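Local coordinates for glycosyl hydrolases family 31 family protein (Aspergillus niger, PDB 6DRU) that hydrolyses terminal alpha-xylose from the non-reducing-end glucose of xyloglucan oligosaccharides, as an alpha-xylosidase of glycoside hydrolase family 31, at residues T556-R560 against N572-Y577; S529-T534 against R560-F564. One frame throughout, in Å; residues are numbered along the deposited sequence.

Interaction 1. Residues T556-R560 against N572-Y577; sequences THGSR and NEPWSY. With XYS (alpha-D-xylopyranose), chain N; BGC (beta-D-glucopyranose), chain F; BGC (beta-D-glucopyranose), chain B.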
ATOM      1  N   THR A 556     -44.468   0.829  15.885  1.00 55.63           N
ATOM      2  CA  THR A 556     -43.952   1.439  17.100  1.00 60.04           C
ATOM      3  C   THR A 556     -42.848   0.564  17.677  1.00 67.84           C
ATOM      4  O   THR A 556     -42.908  -0.667  17.594  1.00 63.55           O
ATOM      5  CB  THR A 556     -45.067   1.648  18.132  1.00 61.17           C
ATOM      6  OG1 THR A 556     -44.521   2.247  19.314  1.00 63.90           O
ATOM      7  CG2 THR A 556     -45.739   0.324  18.487  1.00 56.62           C
ATOM      8  N   HIS A 557     -41.839   1.209  18.255  1.00 62.66           N
ATOM      9  CA  HIS A 557     -40.674   0.523  18.795  1.00 61.25           C
ATOM     10  C   HIS A 557     -39.846   1.539  19.565  1.00 64.18           C
ATOM     11  O   HIS A 557     -39.919   2.743  19.305  1.00 60.51           O
ATOM     12  CB  HIS A 557     -39.836  -0.125  17.684  1.00 58.19           C
ATOM     13  CG  HIS A 557     -38.588  -0.790  18.175  1.00 67.71           C
ATOM     14  ND1 HIS A 557     -38.608  -1.867  19.034  1.00 67.64           N
ATOM     15  CD2 HIS A 557     -37.283  -0.527  17.931  1.00 70.29           C
ATOM     16  CE1 HIS A 557     -37.368  -2.240  19.298  1.00 70.72           C
ATOM     17  NE2 HIS A 557     -36.545  -1.444  18.641  1.00 71.94           N
ATOM     18  N   GLY A 558     -39.071   1.045  20.519  1.00 64.46           N
ATOM     19  CA  GLY A 558     -38.176   1.903  21.268  1.00 63.27           C
ATOM     20  C   GLY A 558     -37.746   1.254  22.560  1.00 62.26           C
ATOM     21  O   GLY A 558     -38.268   0.219  22.975  1.00 54.27           O
ATOM     22  N   SER A 559     -36.764   1.889  23.195  1.00 55.55           N
ATOM     23  CA  SER A 559     -36.253   1.479  24.500  1.00 59.57           C
ATOM     24  C   SER A 559     -36.685   2.555  25.493  1.00 61.59           C
ATOM     25  O   SER A 559     -36.003   3.564  25.676  1.00 61.27           O
ATOM     26  CB  SER A 559     -34.737   1.299  24.473  1.00 66.62           C
ATOM     27  OG  SER A 559     -34.260   0.772  25.700  1.00 70.14           O
ATOM     28  N   ARG A 560     -37.829   2.333  26.128  1.00 67.59           N
ATOM     29  CA  ARG A 560     -38.440   3.327  26.996  1.00 65.97           C
ATOM     30  C   ARG A 560     -37.890   3.234  28.415  1.00 62.45           C
ATOM     31  O   ARG A 560     -37.334   2.215  28.832  1.00 76.50           O
ATOM     32  CB  ARG A 560     -39.960   3.152  27.023  1.00 58.52           C
ATOM     33  CG  ARG A 560     -40.614   3.106  25.652  1.00 53.87           C
ATOM     34  CD  ARG A 560     -40.661   4.479  25.009  1.00 60.37           C
ATOM     35  NE  ARG A 560     -41.304   4.437  23.700  1.00 51.71           N
ATOM     36  CZ  ARG A 560     -40.654   4.548  22.546  1.00 54.52           C
ATOM     37  NH1 ARG A 560     -39.340   4.728  22.538  1.00 58.30           N
ATOM     38  NH2 ARG A 560     -41.321   4.495  21.401  1.00 54.96           N
ATOM     39  N   ASN A 572     -44.465  -0.298  26.022  1.00 66.72           N
ATOM     40  CA  ASN A 572     -44.651   0.545  24.844  1.00 66.60           C
ATOM     41  C   ASN A 572     -45.957   0.201  24.132  1.00 65.83           C
ATOM     42  O   ASN A 572     -46.043   0.301  22.903  1.00 65.55           O
ATOM     43  CB  ASN A 572     -43.455   0.404  23.884  1.00 66.65           C
ATOM     44  CG  ASN A 572     -43.476   1.425  22.756  1.00 69.87           C
ATOM     45  OD1 ASN A 572     -43.408   2.631  22.991  1.00 69.67           O
ATOM     46  ND2 ASN A 572     -43.569   0.941  21.522  1.00 61.54           N
ATOM     47  N   GLU A 573     -46.971  -0.202  24.883  1.00 73.47           N
ATOM     48  CA  GLU A 573     -48.249  -0.640  24.347  1.00 70.76           C
ATOM     49  C   GLU A 573     -49.216   0.532  24.259  1.00 67.54           C
ATOM     50  O   GLU A 573     -49.045   1.545  24.944  1.00 65.80           O
ATOM     51  CB  GLU A 573     -48.831  -1.746  25.228  1.00 69.90           C
ATOM     52  CG  GLU A 573     -48.101  -3.088  25.139  1.00 68.24           C
ATOM     53  CD  GLU A 573     -46.706  -3.050  25.746  1.00 75.49           C
ATOM     54  OE1 GLU A 573     -45.720  -3.032  24.978  1.00 72.46           O
ATOM     55  OE2 GLU A 573     -46.595  -3.022  26.990  1.00 81.19           O
ATOM     56  N   PRO A 574     -50.247   0.434  23.410  1.00 63.37           N
ATOM     57  CA  PRO A 574     -51.179   1.564  23.254  1.00 68.06           C
ATOM     58  C   PRO A 574     -51.907   1.950  24.534  1.00 69.68           C
ATOM     59  O   PRO A 574     -52.493   3.040  24.581  1.00 75.97           O
ATOM     60  CB  PRO A 574     -52.162   1.069  22.182  1.00 53.42           C
ATOM     61  CG  PRO A 574     -51.980  -0.410  22.127  1.00 55.47           C
ATOM     62  CD  PRO A 574     -50.550  -0.658  22.471  1.00 60.77           C
ATOM     63  N   TRP A 575     -51.888   1.109  25.565  1.00 60.04           N
ATOM     64  CA  TRP A 575     -52.501   1.418  26.848  1.00 55.44           C
ATOM     65  C   TRP A 575     -51.480   1.797  27.913  1.00 57.41           C
ATOM     66  O   TRP A 575     -51.834   1.888  29.092  1.00 67.75           O
ATOM     67  CB  TRP A 575     -53.330   0.227  27.330  1.00 45.22           C
ATOM     68  CG  TRP A 575     -52.581  -1.058  27.262  1.00 57.55           C
ATOM     69  CD1 TRP A 575     -51.726  -1.560  28.197  1.00 62.43           C
ATOM     70  CD2 TRP A 575     -52.619  -2.014  26.197  1.00 66.39           C
ATOM     71  NE1 TRP A 575     -51.225  -2.768  27.779  1.00 62.76           N
ATOM     72  CE2 TRP A 575     -51.759  -3.071  26.554  1.00 63.76           C
ATOM     73  CE3 TRP A 575     -53.297  -2.079  24.975  1.00 60.69           C
ATOM     74  CZ2 TRP A 575     -51.558  -4.180  25.735  1.00 60.25           C
ATOM     75  CZ3 TRP A 575     -53.097  -3.182  24.163  1.00 64.83           C
ATOM     76  CH2 TRP A 575     -52.235  -4.218  24.546  1.00 62.80           C
ATOM     77  N   SER A 576     -50.225   2.018  27.530  1.00 62.01           N
ATOM     78  CA  SER A 576     -49.148   2.256  28.480  1.00 64.55           C
ATOM     79  C   SER A 576     -48.767   3.726  28.599  1.00 60.79           C
ATOM     80  O   SER A 576     -47.751   4.040  29.228  1.00 68.35           O
ATOM     81  CB  SER A 576     -47.920   1.426  28.095  1.00 63.80           C
ATOM     82  OG  SER A 576     -48.248   0.053  27.976  1.00 60.29           O
ATOM     83  N   TYR A 577     -49.552   4.632  28.019  1.00 59.57           N
ATOM     84  CA  TYR A 577     -49.197   6.046  27.966  1.00 67.29           C
ATOM     85  C   TYR A 577     -50.237   6.922  28.653  1.00 71.55           C
ATOM     86  O   TYR A 577     -50.440   8.075  28.268  1.00 69.11           O
ATOM     87  CB  TYR A 577     -48.991   6.492  26.519  1.00 63.54           C
ATOM     88  CG  TYR A 577     -47.750   5.908  25.890  1.00 66.35           C
ATOM     89  CD1 TYR A 577     -47.762   4.634  25.336  1.00 68.01           C
ATOM     90  CD2 TYR A 577     -46.562   6.625  25.862  1.00 64.08           C
ATOM     91  CE1 TYR A 577     -46.628   4.094  24.766  1.00 71.05           C
ATOM     92  CE2 TYR A 577     -45.423   6.093  25.293  1.00 67.92           C
ATOM     93  CZ  TYR A 577     -45.461   4.828  24.747  1.00 71.09           C
ATOM     94  OH  TYR A 577     -44.328   4.294  24.181  1.00 76.90           O
TER
HETATM   95  C1  XYS N 834     -30.396  -1.965  17.443  1.00 74.91           C
HETATM   96  C2  XYS N 834     -31.665  -1.673  16.676  1.00 72.98           C
HETATM   97  C3  XYS N 834     -32.819  -1.583  17.649  1.00 72.64           C
HETATM   98  C4  XYS N 834     -32.863  -2.832  18.503  1.00 71.74           C
HETATM   99  C5  XYS N 834     -31.501  -3.069  19.117  1.00 73.07           C
HETATM  100  O1  XYS N 834     -30.170  -0.939  18.380  1.00 64.79           O
HETATM  101  O2  XYS N 834     -31.529  -0.458  15.979  1.00 73.96           O
HETATM  102  O3  XYS N 834     -34.029  -1.453  16.940  1.00 76.70           O
HETATM  103  O4  XYS N 834     -33.816  -2.665  19.526  1.00 63.86           O
HETATM  104  O5  XYS N 834     -30.528  -3.201  18.104  1.00 71.89           O
HETATM  105  C2  BGC F   2     -30.545   1.054  24.448  1.00 81.73           C
HETATM  106  C3  BGC F   2     -29.323   0.577  23.743  1.00 77.37           C
HETATM  107  C4  BGC F   2     -28.347   1.745  23.527  1.00 76.40           C
HETATM  108  C5  BGC F   2     -28.109   2.460  24.823  1.00 74.93           C
HETATM  109  C6  BGC F   2     -27.205   3.662  24.581  1.00 78.15           C
HETATM  110  C1  BGC F   2     -30.120   1.759  25.710  1.00 79.80           C
HETATM  111  O2  BGC F   2     -31.396  -0.067  24.778  1.00 81.37           O
HETATM  112  O3  BGC F   2     -29.683   0.039  22.522  1.00 88.45           O
HETATM  113  O4  BGC F   2     -27.115   1.257  23.049  1.00 81.60           O
HETATM  114  O5  BGC F   2     -29.340   2.905  25.356  1.00 80.63           O
HETATM  115  O6  BGC F   2     -26.870   4.252  25.816  1.00 79.49           O
HETATM  116  C2  BGC B   1     -30.703   4.681  29.287  1.00 88.43           C
HETATM  117  C3  BGC B   1     -30.712   4.228  27.869  1.00 94.36           C
HETATM  118  C4  BGC B   1     -31.001   2.719  27.799  1.00 99.90           C
HETATM  119  C5  BGC B   1     -32.240   2.402  28.588  1.00 96.17           C
HETATM  120  C6  BGC B   1     -32.498   0.901  28.542  1.00 92.52           C
HETATM  121  C1  BGC B   1     -31.985   4.247  29.958  1.00 87.32           C
HETATM  122  O1  BGC B   1     -31.991   4.691  31.275  1.00 82.57           O
HETATM  123  O2  BGC B   1     -30.587   6.121  29.330  1.00 91.52           O
HETATM  124  O3  BGC B   1     -29.479   4.495  27.302  1.00 86.76           O
HETATM  125  O4  BGC B   1     -31.191   2.324  26.458  1.00 87.52           O
HETATM  126  O5  BGC B   1     -32.075   2.818  29.932  1.00 95.38           O
HETATM  127  O6  BGC B   1     -32.067   0.306  29.745  1.00102.37           O
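Asn572 joins Thr556 and Arg560 in a buried polar contact behind the sugar site, made within the long loop that follows strand 554-555. Its amide comes at Thr556 from the opposite direction, and ND2 donates to Thr556 OG1 at 2.7 Å. With OG1 anti to the backbone N of Thr556 (chi1 180°), the hydroxyl is turned to Asn572; Tyr541 OH is its second partner, as the carbonyl of Ser255 is for ND2. The guanidinium of Arg560 stands almost upright to the Asn572 amide, the planes 80° apart. Arg560 NE points at Tyr577 OH (3.1 Å), at the guanidinium edge, and more weakly at Asn572 OD1; the two acceptors sit too close together in the model, so both bonds are doubtful in detail. NH1 is held by the carbonyl of Gly519. This loop leaves the last strand of the family's TIM barrel at its catalytic end, and His557 and Ser559, ahead of Arg560, reach the sugars. His557 presents its ring edge to the xylose: NE2 is 3.1 Å from XYS O4, to which it donates, and 3.0 Å from XYS O3. Ser559 OG is hydrogen-bonded to O2 of the chain F glucose at 3.1 Å.

Interaction 2. Residues S529-T534 against R560-F564; sequences SGNIDT and RTCYF. With MAN (alpha-D-mannopyranose), chain C.
Asn531 and Tyr563 cross at about a right angle, the amide steeply tilted to the phenol ring, with ND2 over one face near the rim. The planes are 65° apart, and Asn531 ND2 comes to 3.3 Å from Tyr563 CE1. Asn531 CG lies anti to its backbone N (chi1 -161°), which carries the amide along residues 560-564 towards Tyr563; its OD1 meanwhile accepts from Asp533 N, closing an Asx turn. Thr534 CG2 also approaches this ring, 3.8 Å from Tyr563 OH. Asp533 reaches across to the backbone instead: one oxygen, OD2, takes two successive N-H groups, Tyr563 N at 2.6 Å on its anti lone pair and Phe564 N at 3.2 Å nearly in line with the C-O bond. Ile532 splits its branches, CG2 packing 3.7 Å from Arg560 CD at the edge of the guanidinium and CG1 3.7 Å from Cys562 CB, whose sulfur is in a disulfide with Cys570. The backbones themselves form a single beta bridge between Asn531 and Thr561, with Thr561 N bonded to Gly530 O at 2.9 Å and Ile532 N to Thr561 O at 3.0 Å. The type I turn from Asn531 to Thr534 leads directly into helix 535-548, for which Thr534 is the N-cap, so the bridge ties the start of that helix to the loop after strand 554-555.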
ATOM      1  N   SER A 529     -37.018  12.443  28.563  1.00 68.10           N
ATOM      2  CA  SER A 529     -36.907  11.724  27.300  1.00 66.62           C
ATOM      3  C   SER A 529     -37.169  10.235  27.489  1.00 63.45           C
ATOM      4  O   SER A 529     -36.509   9.573  28.296  1.00 62.42           O
ATOM      5  CB  SER A 529     -35.521  11.946  26.696  1.00 70.08           C
ATOM      6  OG  SER A 529     -35.367  11.226  25.485  1.00 61.10           O
ATOM      7  N   GLY A 530     -38.142   9.716  26.742  1.00 61.62           N
ATOM      8  CA  GLY A 530     -38.448   8.303  26.734  1.00 55.74           C
ATOM      9  C   GLY A 530     -39.217   7.786  27.928  1.00 63.62           C
ATOM     10  O   GLY A 530     -39.494   6.581  27.985  1.00 62.99           O
ATOM     11  N   ASN A 531     -39.572   8.644  28.882  1.00 70.49           N
ATOM     12  CA  ASN A 531     -40.275   8.213  30.086  1.00 70.26           C
ATOM     13  C   ASN A 531     -41.773   8.173  29.799  1.00 64.66           C
ATOM     14  O   ASN A 531     -42.422   9.219  29.701  1.00 65.61           O
ATOM     15  CB  ASN A 531     -39.956   9.135  31.259  1.00 60.11           C
ATOM     16  CG  ASN A 531     -40.270   8.499  32.597  1.00 66.75           C
ATOM     17  OD1 ASN A 531     -41.277   7.805  32.749  1.00 60.58           O
ATOM     18  ND2 ASN A 531     -39.403   8.723  33.576  1.00 67.19           N
ATOM     19  N   ILE A 532     -42.324   6.963  29.678  1.00 62.56           N
ATOM     20  CA  ILE A 532     -43.731   6.797  29.333  1.00 66.20           C
ATOM     21  C   ILE A 532     -44.667   7.222  30.452  1.00 65.40           C
ATOM     22  O   ILE A 532     -45.884   7.276  30.242  1.00 61.61           O
ATOM     23  CB  ILE A 532     -44.023   5.334  28.942  1.00 62.01           C
ATOM     24  CG1 ILE A 532     -43.718   4.397  30.112  1.00 65.89           C
ATOM     25  CG2 ILE A 532     -43.204   4.933  27.727  1.00 63.29           C
ATOM     26  CD1 ILE A 532     -44.283   3.006  29.934  1.00 64.50           C
ATOM     27  N   ASP A 533     -44.136   7.522  31.636  1.00 68.07           N
ATOM     28  CA  ASP A 533     -44.950   7.970  32.754  1.00 61.86           C
ATOM     29  C   ASP A 533     -44.952   9.481  32.921  1.00 63.66           C
ATOM     30  O   ASP A 533     -45.700   9.995  33.759  1.00 81.13           O
ATOM     31  CB  ASP A 533     -44.475   7.313  34.057  1.00 68.95           C
ATOM     32  CG  ASP A 533     -44.713   5.814  34.075  1.00 85.17           C
ATOM     33  OD1 ASP A 533     -45.762   5.369  33.560  1.00 88.10           O
ATOM     34  OD2 ASP A 533     -43.856   5.081  34.612  1.00 86.23           O
ATOM     35  N   THR A 534     -44.138  10.204  32.153  1.00 65.86           N
ATOM     36  CA  THR A 534     -44.189  11.655  32.271  1.00 67.49           C
ATOM     37  C   THR A 534     -45.123  12.241  31.217  1.00 68.61           C
ATOM     38  O   THR A 534     -45.194  11.727  30.095  1.00 54.91           O
ATOM     39  CB  THR A 534     -42.800  12.266  32.109  1.00 65.96           C
ATOM     40  OG1 THR A 534     -42.330  12.044  30.773  1.00 63.43           O
ATOM     41  CG2 THR A 534     -41.826  11.647  33.102  1.00 61.75           C
ATOM     42  N   ARG A 560     -37.829   2.333  26.128  1.00 67.59           N
ATOM     43  CA  ARG A 560     -38.440   3.327  26.996  1.00 65.97           C
ATOM     44  C   ARG A 560     -37.890   3.234  28.415  1.00 62.45           C
ATOM     45  O   ARG A 560     -37.334   2.215  28.832  1.00 76.50           O
ATOM     46  CB  ARG A 560     -39.960   3.152  27.023  1.00 58.52           C
ATOM     47  CG  ARG A 560     -40.614   3.106  25.652  1.00 53.87           C
ATOM     48  CD  ARG A 560     -40.661   4.479  25.009  1.00 60.37           C
ATOM     49  NE  ARG A 560     -41.304   4.437  23.700  1.00 51.71           N
ATOM     50  CZ  ARG A 560     -40.654   4.548  22.546  1.00 54.52           C
ATOM     51  NH1 ARG A 560     -39.340   4.728  22.538  1.00 58.30           N
ATOM     52  NH2 ARG A 560     -41.321   4.495  21.401  1.00 54.96           N
ATOM     53  N   THR A 561     -38.056   4.323  29.155  1.00 62.01           N
ATOM     54  CA  THR A 561     -37.866   4.346  30.596  1.00 72.47           C
ATOM     55  C   THR A 561     -39.203   4.666  31.256  1.00 66.15           C
ATOM     56  O   THR A 561     -40.154   5.098  30.600  1.00 66.91           O
ATOM     57  CB  THR A 561     -36.781   5.356  31.004  1.00 61.30           C
ATOM     58  OG1 THR A 561     -36.676   5.403  32.432  1.00 82.59           O
ATOM     59  CG2 THR A 561     -37.090   6.740  30.466  1.00 59.83           C
ATOM     60  N   CYS A 562     -39.287   4.435  32.563  1.00 75.94           N
ATOM     61  CA  CYS A 562     -40.567   4.542  33.248  1.00 69.24           C
ATOM     62  C   CYS A 562     -40.337   4.615  34.751  1.00 70.04           C
ATOM     63  O   CYS A 562     -39.245   4.333  35.251  1.00 74.09           O
ATOM     64  CB  CYS A 562     -41.485   3.365  32.891  1.00 63.22           C
ATOM     65  SG  CYS A 562     -40.840   1.715  33.301  1.00 84.31           S
ATOM     66  N   TYR A 563     -41.390   5.016  35.466  1.00 72.92           N
ATOM     67  CA  TYR A 563     -41.387   5.022  36.923  1.00 64.68           C
ATOM     68  C   TYR A 563     -41.942   3.739  37.525  1.00 72.54           C
ATOM     69  O   TYR A 563     -41.600   3.410  38.667  1.00 75.46           O
ATOM     70  CB  TYR A 563     -42.205   6.205  37.451  1.00 76.40           C
ATOM     71  CG  TYR A 563     -41.607   7.568  37.178  1.00 77.36           C
ATOM     72  CD1 TYR A 563     -40.231   7.755  37.142  1.00 72.23           C
ATOM     73  CD2 TYR A 563     -42.424   8.671  36.958  1.00 79.61           C
ATOM     74  CE1 TYR A 563     -39.686   9.007  36.894  1.00 83.48           C
ATOM     75  CE2 TYR A 563     -41.890   9.923  36.708  1.00 80.61           C
ATOM     76  CZ  TYR A 563     -40.523  10.087  36.677  1.00 82.95           C
ATOM     77  OH  TYR A 563     -39.993  11.334  36.429  1.00 72.62           O
ATOM     78  N   PHE A 564     -42.786   3.012  36.792  1.00 73.10           N
ATOM     79  CA  PHE A 564     -43.379   1.768  37.264  1.00 71.32           C
ATOM     80  C   PHE A 564     -43.206   0.704  36.192  1.00 80.69           C
ATOM     81  O   PHE A 564     -43.574   0.921  35.034  1.00 78.67           O
ATOM     82  CB  PHE A 564     -44.859   1.956  37.606  1.00 74.64           C
ATOM     83  CG  PHE A 564     -45.147   3.227  38.351  1.00 93.57           C
ATOM     84  CD1 PHE A 564     -44.715   3.393  39.658  1.00 92.85           C
ATOM     85  CD2 PHE A 564     -45.842   4.259  37.745  1.00 87.18           C
ATOM     86  CE1 PHE A 564     -44.973   4.565  40.344  1.00 71.50           C
ATOM     87  CE2 PHE A 564     -46.104   5.433  38.427  1.00 83.33           C
ATOM     88  CZ  PHE A 564     -45.669   5.585  39.729  1.00 74.93           C
TER
HETATM   89  C1  MAN C   4     -41.649  -3.269  41.259  1.00 85.52           C
HETATM   90  C2  MAN C   4     -42.284  -1.975  41.715  1.00 92.24           C
HETATM   91  C3  MAN C   4     -42.250  -0.980  40.576  1.00 90.40           C
HETATM   92  C4  MAN C   4     -40.839  -0.863  40.047  1.00 88.97           C
HETATM   93  C5  MAN C   4     -40.287  -2.240  39.740  1.00 86.49           C
HETATM   94  C6  MAN C   4     -38.861  -2.110  39.250  1.00 91.79           C
HETATM   95  O2  MAN C   4     -41.571  -1.457  42.815  1.00110.32           O
HETATM   96  O3  MAN C   4     -42.691   0.279  41.030  1.00 87.60           O
HETATM   97  O4  MAN C   4     -40.846  -0.086  38.873  1.00 81.34           O
HETATM   98  O5  MAN C   4     -40.309  -3.034  40.902  1.00 96.05           O
HETATM   99  O6  MAN C   4     -38.383  -3.369  38.828  1.00 83.32           O

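In the fold
Arg560 belongs to both contacts: its guanidinium end meets Asn572 in interaction 1, while its aliphatic chain lies against Ile532 in interaction 2. The centres are 10 Å apart, and the two also touch directly, Tyr577 CE2 meeting Ile532 CG2 at 3.5 Å. Interaction 1 lies nearer the catalytic centre, the side chain of His557 being about 6 Å from that of Asp487, the proton donor, and about 7 Å from that of Asp395, the other active-site residue. Asp487, Asp285 and Arg470 also hydrogen-bond the xylose. In interaction 2 residues 560-564 carry the same loop outwards from the pocket, alongside 529-534, ending at Phe564 beside a mannose of an attached glycan.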